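Side-chain contacts in Agap007691-pb (Anopheles gambiae, PDB 5C98), which is a mosquito serpin of unknown function that may inhibit serine proteases: residues E63-Q66 with G70-E73; S42-R47 with Q83-Q88. One frame throughout, in Å; residues are numbered along the deposited sequence.

Contact 1: residues E63-Q66 with G70-E73; sequences EDFQ and GLPE
F65 and L71 lie side by side and point the same way, at the place where a helix of the serpin fold, 59-69, gives way to the short connection leading into helix 75-89. The touch is between F65 CB and L71 CD1, 3.8 Å apart; the same methyl stands obliquely to the aromatic ring. L71 keeps its CG beside its own backbone N (chi1 -60°), which turns the branch back under the helix it has just left and sets L71 CG 3.7 Å from F65 O. The ring of F65 continues inward to meet F69 and L50.

What allows this reversal is G70, the first residue beyond the helical conformation. Its phi is positive (71°), and together with psi it falls in the left-handed helical region, which suits glycine; this bends the chain so that L71 can fold back. G70 N still reaches Q66 O, 2.9 Å away, but the bond is bent and weak.

On the outer side Q66 and E73 cross at about a right angle, with amide and carboxylate planes 89° apart. Their meeting is loose: Q66 NE2 lies 4.0 Å from E73 CG, a methylene rather than the carboxylate. Nearer the backbone, Q66 CG passes 3.6 Å from L71 O. The amide has its polar partner in Y54 instead, whose hydroxyl hydrogen-bonds to both Q66 NE2 and P72 O and so links the last turns of the helix to the connection that follows.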
ATOM      1  N   GLU A  63       2.921 -13.527  19.411  1.00 19.18           N
ATOM      2  CA  GLU A  63       1.788 -12.864  20.042  1.00 21.51           C
ATOM      3  C   GLU A  63       1.475 -11.556  19.337  1.00 21.69           C
ATOM      4  O   GLU A  63       0.318 -11.276  19.013  1.00 22.46           O
ATOM      5  CB  GLU A  63       2.089 -12.629  21.518  1.00 21.49           C
ATOM      6  CG  GLU A  63       0.937 -12.017  22.293  1.00 25.20           C
ATOM      7  CD  GLU A  63       1.294 -11.808  23.752  1.00 27.28           C
ATOM      8  OE1 GLU A  63       1.897 -10.761  24.066  1.00 32.01           O
ATOM      9  OE2 GLU A  63       0.997 -12.701  24.562  1.00 29.90           O
ATOM     10  N   ASP A  64       2.499 -10.740  19.084  1.00 20.20           N
ATOM     11  CA  ASP A  64       2.306  -9.490  18.362  1.00 20.93           C
ATOM     12  C   ASP A  64       1.585  -9.722  17.040  1.00 17.52           C
ATOM     13  O   ASP A  64       0.704  -8.947  16.658  1.00 20.28           O
ATOM     14  CB  ASP A  64       3.652  -8.826  18.075  1.00 24.22           C
ATOM     15  CG  ASP A  64       4.107  -7.868  19.157  1.00 34.89           C
ATOM     16  OD1 ASP A  64       3.502  -7.804  20.246  1.00 34.67           O
ATOM     17  OD2 ASP A  64       5.122  -7.177  18.901  1.00 32.79           O
ATOM     18  N   PHE A  65       1.994 -10.735  16.285  1.00 20.08           N
ATOM     19  CA  PHE A  65       1.409 -10.925  14.966  1.00 16.87           C
ATOM     20  C   PHE A  65      -0.007 -11.470  15.067  1.00 19.15           C
ATOM     21  O   PHE A  65      -0.843 -11.185  14.204  1.00 19.05           O
ATOM     22  CB  PHE A  65       2.264 -11.897  14.157  1.00 17.75           C
ATOM     23  CG  PHE A  65       3.547 -11.313  13.621  1.00 20.29           C
ATOM     24  CD1 PHE A  65       4.042 -10.099  14.057  1.00 21.17           C
ATOM     25  CD2 PHE A  65       4.256 -12.001  12.651  1.00 20.49           C
ATOM     26  CE1 PHE A  65       5.229  -9.605  13.560  1.00 20.08           C
ATOM     27  CE2 PHE A  65       5.449 -11.496  12.129  1.00 19.90           C
ATOM     28  CZ  PHE A  65       5.937 -10.304  12.596  1.00 23.29           C
ATOM     29  N   GLN A  66      -0.292 -12.258  16.098  1.00 19.16           N
ATOM     30  CA  GLN A  66      -1.657 -12.698  16.346  1.00 19.67           C
ATOM     31  C   GLN A  66      -2.555 -11.503  16.620  1.00 21.83           C
ATOM     32  O   GLN A  66      -3.659 -11.406  16.082  1.00 22.70           O
ATOM     33  CB  GLN A  66      -1.657 -13.681  17.517  1.00 22.79           C
ATOM     34  CG  GLN A  66      -1.097 -15.043  17.132  1.00 26.41           C
ATOM     35  CD  GLN A  66      -0.604 -15.846  18.318  1.00 23.69           C
ATOM     36  OE1 GLN A  66      -0.917 -15.551  19.484  1.00 27.07           O
ATOM     37  NE2 GLN A  66       0.170 -16.887  18.026  1.00 25.88           N
ATOM     38  N   GLY A  70      -4.255 -11.010  13.275  1.00 18.64           N
ATOM     39  CA  GLY A  70      -5.175 -12.119  13.433  1.00 22.02           C
ATOM     40  C   GLY A  70      -4.659 -13.441  12.909  1.00 26.63           C
ATOM     41  O   GLY A  70      -5.459 -14.311  12.555  1.00 27.54           O
ATOM     42  N   LEU A  71      -3.345 -13.632  12.871  1.00 22.26           N
ATOM     43  CA  LEU A  71      -2.794 -14.871  12.337  1.00 21.49           C
ATOM     44  C   LEU A  71      -3.229 -16.070  13.179  1.00 23.39           C
ATOM     45  O   LEU A  71      -3.346 -15.961  14.410  1.00 24.56           O
ATOM     46  CB  LEU A  71      -1.270 -14.803  12.332  1.00 17.99           C
ATOM     47  CG  LEU A  71      -0.658 -13.688  11.518  1.00 19.35           C
ATOM     48  CD1 LEU A  71       0.837 -13.952  11.279  1.00 20.05           C
ATOM     49  CD2 LEU A  71      -1.370 -13.475  10.167  1.00 18.55           C
ATOM     50  N   PRO A  72      -3.459 -17.230  12.555  1.00 23.35           N
ATOM     51  CA  PRO A  72      -3.794 -18.440  13.316  1.00 24.40           C
ATOM     52  C   PRO A  72      -2.691 -18.841  14.283  1.00 29.25           C
ATOM     53  O   PRO A  72      -1.499 -18.731  13.980  1.00 25.14           O
ATOM     54  CB  PRO A  72      -3.967 -19.504  12.224  1.00 26.94           C
ATOM     55  CG  PRO A  72      -4.347 -18.757  11.020  1.00 28.85           C
ATOM     56  CD  PRO A  72      -3.609 -17.437  11.103  1.00 23.09           C
ATOM     57  N   GLU A  73      -3.105 -19.359  15.443  1.00 25.02           N
ATOM     58  CA  GLU A  73      -2.155 -19.981  16.359  1.00 24.13           C
ATOM     59  C   GLU A  73      -1.562 -21.253  15.775  1.00 27.54           C
ATOM     60  O   GLU A  73      -0.468 -21.665  16.172  1.00 33.63           O
ATOM     61  CB  GLU A  73      -2.834 -20.297  17.683  1.00 34.78           C
ATOM     62  CG  GLU A  73      -3.130 -19.065  18.498  1.00 33.14           C
ATOM     63  CD  GLU A  73      -3.482 -19.412  19.938  1.00 51.99           C
ATOM     64  OE1 GLU A  73      -4.473 -20.144  20.150  1.00 46.58           O
ATOM     65  OE2 GLU A  73      -2.750 -18.974  20.854  1.00 57.41           O
TER

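Contact 2: residues S42-R47 with Q83-Q88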
ATOM      1  N   SER A  42       0.148  -0.048   1.432  1.00 12.84           N
ATOM      2  CA  SER A  42      -0.624  -1.285   1.389  1.00 12.66           C
ATOM      3  C   SER A  42      -0.411  -2.017   2.698  1.00 13.52           C
ATOM      4  O   SER A  42       0.484  -2.860   2.816  1.00 12.95           O
ATOM      5  CB  SER A  42      -0.179  -2.145   0.214  1.00 13.25           C
ATOM      6  OG  SER A  42      -0.850  -3.374   0.241  1.00 14.80           O
ATOM      7  N   PRO A  43      -1.209  -1.704   3.705  1.00 11.96           N
ATOM      8  CA  PRO A  43      -1.123  -2.464   4.961  1.00 12.50           C
ATOM      9  C   PRO A  43      -1.349  -3.947   4.750  1.00 13.69           C
ATOM     10  O   PRO A  43      -0.786  -4.769   5.478  1.00 13.76           O
ATOM     11  CB  PRO A  43      -2.201  -1.800   5.826  1.00 13.06           C
ATOM     12  CG  PRO A  43      -2.253  -0.359   5.271  1.00 14.18           C
ATOM     13  CD  PRO A  43      -2.127  -0.556   3.815  1.00 13.14           C
ATOM     14  N   TYR A  44      -2.197  -4.311   3.800  1.00 13.05           N
ATOM     15  CA  TYR A  44      -2.433  -5.720   3.524  1.00 12.20           C
ATOM     16  C   TYR A  44      -1.140  -6.400   3.137  1.00 14.62           C
ATOM     17  O   TYR A  44      -0.857  -7.509   3.611  1.00 14.42           O
ATOM     18  CB  TYR A  44      -3.468  -5.862   2.408  1.00 14.80           C
ATOM     19  CG  TYR A  44      -3.982  -7.276   2.125  1.00 16.72           C
ATOM     20  CD1 TYR A  44      -4.323  -8.130   3.164  1.00 15.51           C
ATOM     21  CD2 TYR A  44      -4.204  -7.695   0.830  1.00 17.55           C
ATOM     22  CE1 TYR A  44      -4.847  -9.384   2.912  1.00 17.78           C
ATOM     23  CE2 TYR A  44      -4.723  -8.965   0.572  1.00 16.70           C
ATOM     24  CZ  TYR A  44      -5.033  -9.774   1.615  1.00 17.20           C
ATOM     25  OH  TYR A  44      -5.566 -11.024   1.392  1.00 19.29           O
ATOM     26  N   HIS A  45      -0.336  -5.778   2.253  1.00 14.16           N
ATOM     27  CA  HIS A  45       0.919  -6.423   1.902  1.00 11.60           C
ATOM     28  C   HIS A  45       1.951  -6.333   3.027  1.00 13.68           C
ATOM     29  O   HIS A  45       2.807  -7.218   3.141  1.00 15.36           O
ATOM     30  CB  HIS A  45       1.456  -5.930   0.589  1.00 14.14           C
ATOM     31  CG  HIS A  45       2.464  -6.854   0.011  1.00 14.19           C
ATOM     32  ND1 HIS A  45       3.771  -6.492  -0.208  1.00 16.42           N
ATOM     33  CD2 HIS A  45       2.344  -8.132  -0.394  1.00 14.82           C
ATOM     34  CE1 HIS A  45       4.423  -7.527  -0.716  1.00 16.43           C
ATOM     35  NE2 HIS A  45       3.579  -8.538  -0.828  1.00 15.62           N
ATOM     36  N   VAL A  46       1.891  -5.295   3.867  1.00 13.39           N
ATOM     37  CA  VAL A  46       2.710  -5.278   5.082  1.00 14.40           C
ATOM     38  C   VAL A  46       2.449  -6.553   5.880  1.00 14.31           C
ATOM     39  O   VAL A  46       3.376  -7.255   6.289  1.00 14.78           O
ATOM     40  CB  VAL A  46       2.439  -3.997   5.896  1.00 13.77           C
ATOM     41  CG1 VAL A  46       2.969  -4.092   7.329  1.00 12.99           C
ATOM     42  CG2 VAL A  46       2.987  -2.759   5.207  1.00 15.67           C
ATOM     43  N   ARG A  47       1.173  -6.861   6.107  1.00 13.97           N
ATOM     44  CA  ARG A  47       0.770  -8.080   6.814  1.00 14.13           C
ATOM     45  C   ARG A  47       1.266  -9.326   6.091  1.00 16.36           C
ATOM     46  O   ARG A  47       1.843 -10.236   6.714  1.00 15.54           O
ATOM     47  CB  ARG A  47      -0.759  -8.088   7.010  1.00 15.10           C
ATOM     48  CG  ARG A  47      -1.325  -9.427   7.479  1.00 17.03           C
ATOM     49  CD  ARG A  47      -1.809 -10.257   6.311  1.00 19.01           C
ATOM     50  NE  ARG A  47      -2.442 -11.499   6.765  1.00 18.43           N
ATOM     51  CZ  ARG A  47      -3.701 -11.574   7.187  1.00 19.23           C
ATOM     52  NH1 ARG A  47      -4.476 -10.498   7.208  1.00 21.89           N
ATOM     53  NH2 ARG A  47      -4.201 -12.752   7.561  1.00 18.63           N
ATOM     54  N   GLN A  83       0.093 -18.120   1.941  1.00 17.60           N
ATOM     55  CA  GLN A  83       0.341 -18.510   0.555  1.00 17.24           C
ATOM     56  C   GLN A  83      -0.879 -18.223  -0.305  1.00 18.50           C
ATOM     57  O   GLN A  83      -0.765 -17.720  -1.421  1.00 19.35           O
ATOM     58  CB  GLN A  83       0.688 -20.001   0.485  1.00 19.57           C
ATOM     59  CG  GLN A  83       2.061 -20.348   0.999  1.00 21.79           C
ATOM     60  CD  GLN A  83       2.313 -21.836   0.986  1.00 22.85           C
ATOM     61  OE1 GLN A  83       1.679 -22.596   1.718  1.00 28.53           O
ATOM     62  NE2 GLN A  83       3.199 -22.266   0.108  1.00 28.26           N
ATOM     63  N   ARG A  84      -2.051 -18.608   0.183  1.00 18.43           N
ATOM     64  CA  ARG A  84      -3.284 -18.416  -0.567  1.00 20.02           C
ATOM     65  C   ARG A  84      -3.564 -16.932  -0.770  1.00 19.30           C
ATOM     66  O   ARG A  84      -3.916 -16.494  -1.874  1.00 20.04           O
ATOM     67  CB  ARG A  84      -4.420 -19.101   0.204  1.00 22.38           C
ATOM     68  CG  ARG A  84      -5.771 -19.074  -0.470  1.00 32.76           C
ATOM     69  CD  ARG A  84      -6.783 -19.923   0.317  1.00 32.23           C
ATOM     70  NE  ARG A  84      -6.961 -19.455   1.689  1.00 39.54           N
ATOM     71  CZ  ARG A  84      -7.726 -18.426   2.039  1.00 33.15           C
ATOM     72  NH1 ARG A  84      -8.386 -17.743   1.114  1.00 32.85           N
ATOM     73  NH2 ARG A  84      -7.835 -18.074   3.315  1.00 41.14           N
ATOM     74  N   LEU A  85      -3.421 -16.144   0.289  1.00 18.12           N
ATOM     75  CA  LEU A  85      -3.740 -14.724   0.189  1.00 17.44           C
ATOM     76  C   LEU A  85      -2.750 -13.990  -0.697  1.00 18.89           C
ATOM     77  O   LEU A  85      -3.146 -13.101  -1.465  1.00 17.28           O
ATOM     78  CB  LEU A  85      -3.770 -14.101   1.575  1.00 15.82           C
ATOM     79  CG  LEU A  85      -4.883 -14.627   2.491  1.00 18.46           C
ATOM     80  CD1 LEU A  85      -4.785 -13.905   3.819  1.00 20.31           C
ATOM     81  CD2 LEU A  85      -6.270 -14.449   1.915  1.00 19.05           C
ATOM     82  N   ALA A  86      -1.464 -14.334  -0.604  1.00 17.25           N
ATOM     83  CA  ALA A  86      -0.467 -13.660  -1.422  1.00 18.98           C
ATOM     84  C   ALA A  86      -0.647 -13.981  -2.896  1.00 18.86           C
ATOM     85  O   ALA A  86      -0.442 -13.120  -3.753  1.00 19.69           O
ATOM     86  CB  ALA A  86       0.931 -14.038  -0.965  1.00 19.45           C
ATOM     87  N   GLN A  87      -1.031 -15.219  -3.207  1.00 19.13           N
ATOM     88  CA  GLN A  87      -1.224 -15.593  -4.602  1.00 21.78           C
ATOM     89  C   GLN A  87      -2.438 -14.894  -5.192  1.00 23.89           C
ATOM     90  O   GLN A  87      -2.434 -14.530  -6.369  1.00 24.19           O
ATOM     91  CB  GLN A  87      -1.371 -17.115  -4.708  1.00 24.80           C
ATOM     92  CG  GLN A  87      -1.539 -17.628  -6.133  1.00 33.08           C
ATOM     93  CD  GLN A  87      -1.581 -19.144  -6.219  1.00 54.66           C
ATOM     94  OE1 GLN A  87      -0.726 -19.832  -5.662  1.00 61.02           O
ATOM     95  NE2 GLN A  87      -2.578 -19.668  -6.921  1.00 64.56           N
ATOM     96  N   GLN A  88      -3.477 -14.690  -4.387  1.00 21.28           N
ATOM     97  CA  GLN A  88      -4.663 -13.979  -4.850  1.00 20.36           C
ATOM     98  C   GLN A  88      -4.372 -12.498  -5.085  1.00 23.89           C
ATOM     99  O   GLN A  88      -4.897 -11.903  -6.031  1.00 27.71           O
ATOM    100  CB  GLN A  88      -5.773 -14.175  -3.813  1.00 21.18           C
ATOM    101  CG  GLN A  88      -6.992 -13.296  -3.950  1.00 31.15           C
ATOM    102  CD  GLN A  88      -8.064 -13.646  -2.923  1.00 42.15           C
ATOM    103  OE1 GLN A  88      -9.130 -14.144  -3.279  1.00 59.02           O
ATOM    104  NE2 GLN A  88      -7.779 -13.397  -1.639  1.00 29.68           N
TER
HETATM  105  O   HOH W   1      -5.584 -11.806  -1.156  1.00 19.26           O
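The helical turns that carry Y44 and R47 on one side and L85 and Q88 on the other run roughly antiparallel, with 141° between their directions. Their axes come no closer than 11.1 Å, a gap spanned by long side chains and one water. Y44 leaves its helix with CG anti to the backbone N (chi1 -172°), and its ring carries the hydroxyl across to L85, meeting that side chain at about a right angle. Y44 OH sits 3.5 Å from L85 CD2 and 3.6 Å from L85 CB, so the oxygen is set against the branched hydrocarbon.

Its polar partner here is water 1, in the ring plane at the edge, 2.7 Å from Y44 OH. The same water donates to L85 O at 2.8 Å and accepts from Q88 NE2, giving three bonds that tie the tyrosine to the second helix indirectly.

In the serpin fold, helix 43-51 lies buried behind the large central sheet, and its first residues contact that sheet: H45 ND1 bonds to S173 OG on strand 169-177. S42 is the N-cap, its OG accepting from H45 N at 3.2 Å and 157°, while OG also bonds to L367 O.

R47 bends at its second torsion and sends the guanidinium across to L85. One face of it is covered by L85 CD1, off-centre toward the rim, with R47 NH2 4.0 Å from L85 CD1. That same nitrogen is hydrogen-bonded to Q81 OE1, one turn before L85.

Overall arrangement
Contact 1 is nested within the chain loop that contact 2 closes, and their centres lie 15 Å apart. Contact 2 joins helices 43-51 and 75-89; contact 1 lies on helix 59-69 and the connection between it and 75-89. The junction is R47 NH2, 3.9 Å from L71 CD2; L71 and L85 reach the guanidinium from opposite sides of its plane, so the arginine lies between a leucine from each contact. Q81 touches L71 as well as bonding to R47. The centre of contact 2 lies about 10 Å from the centre of the chain, that of contact 1 about 21 Å. Both lie outside the unmodelled 335-343, between strands 320-328 and 346-349, where serpins carry the reactive-centre loop.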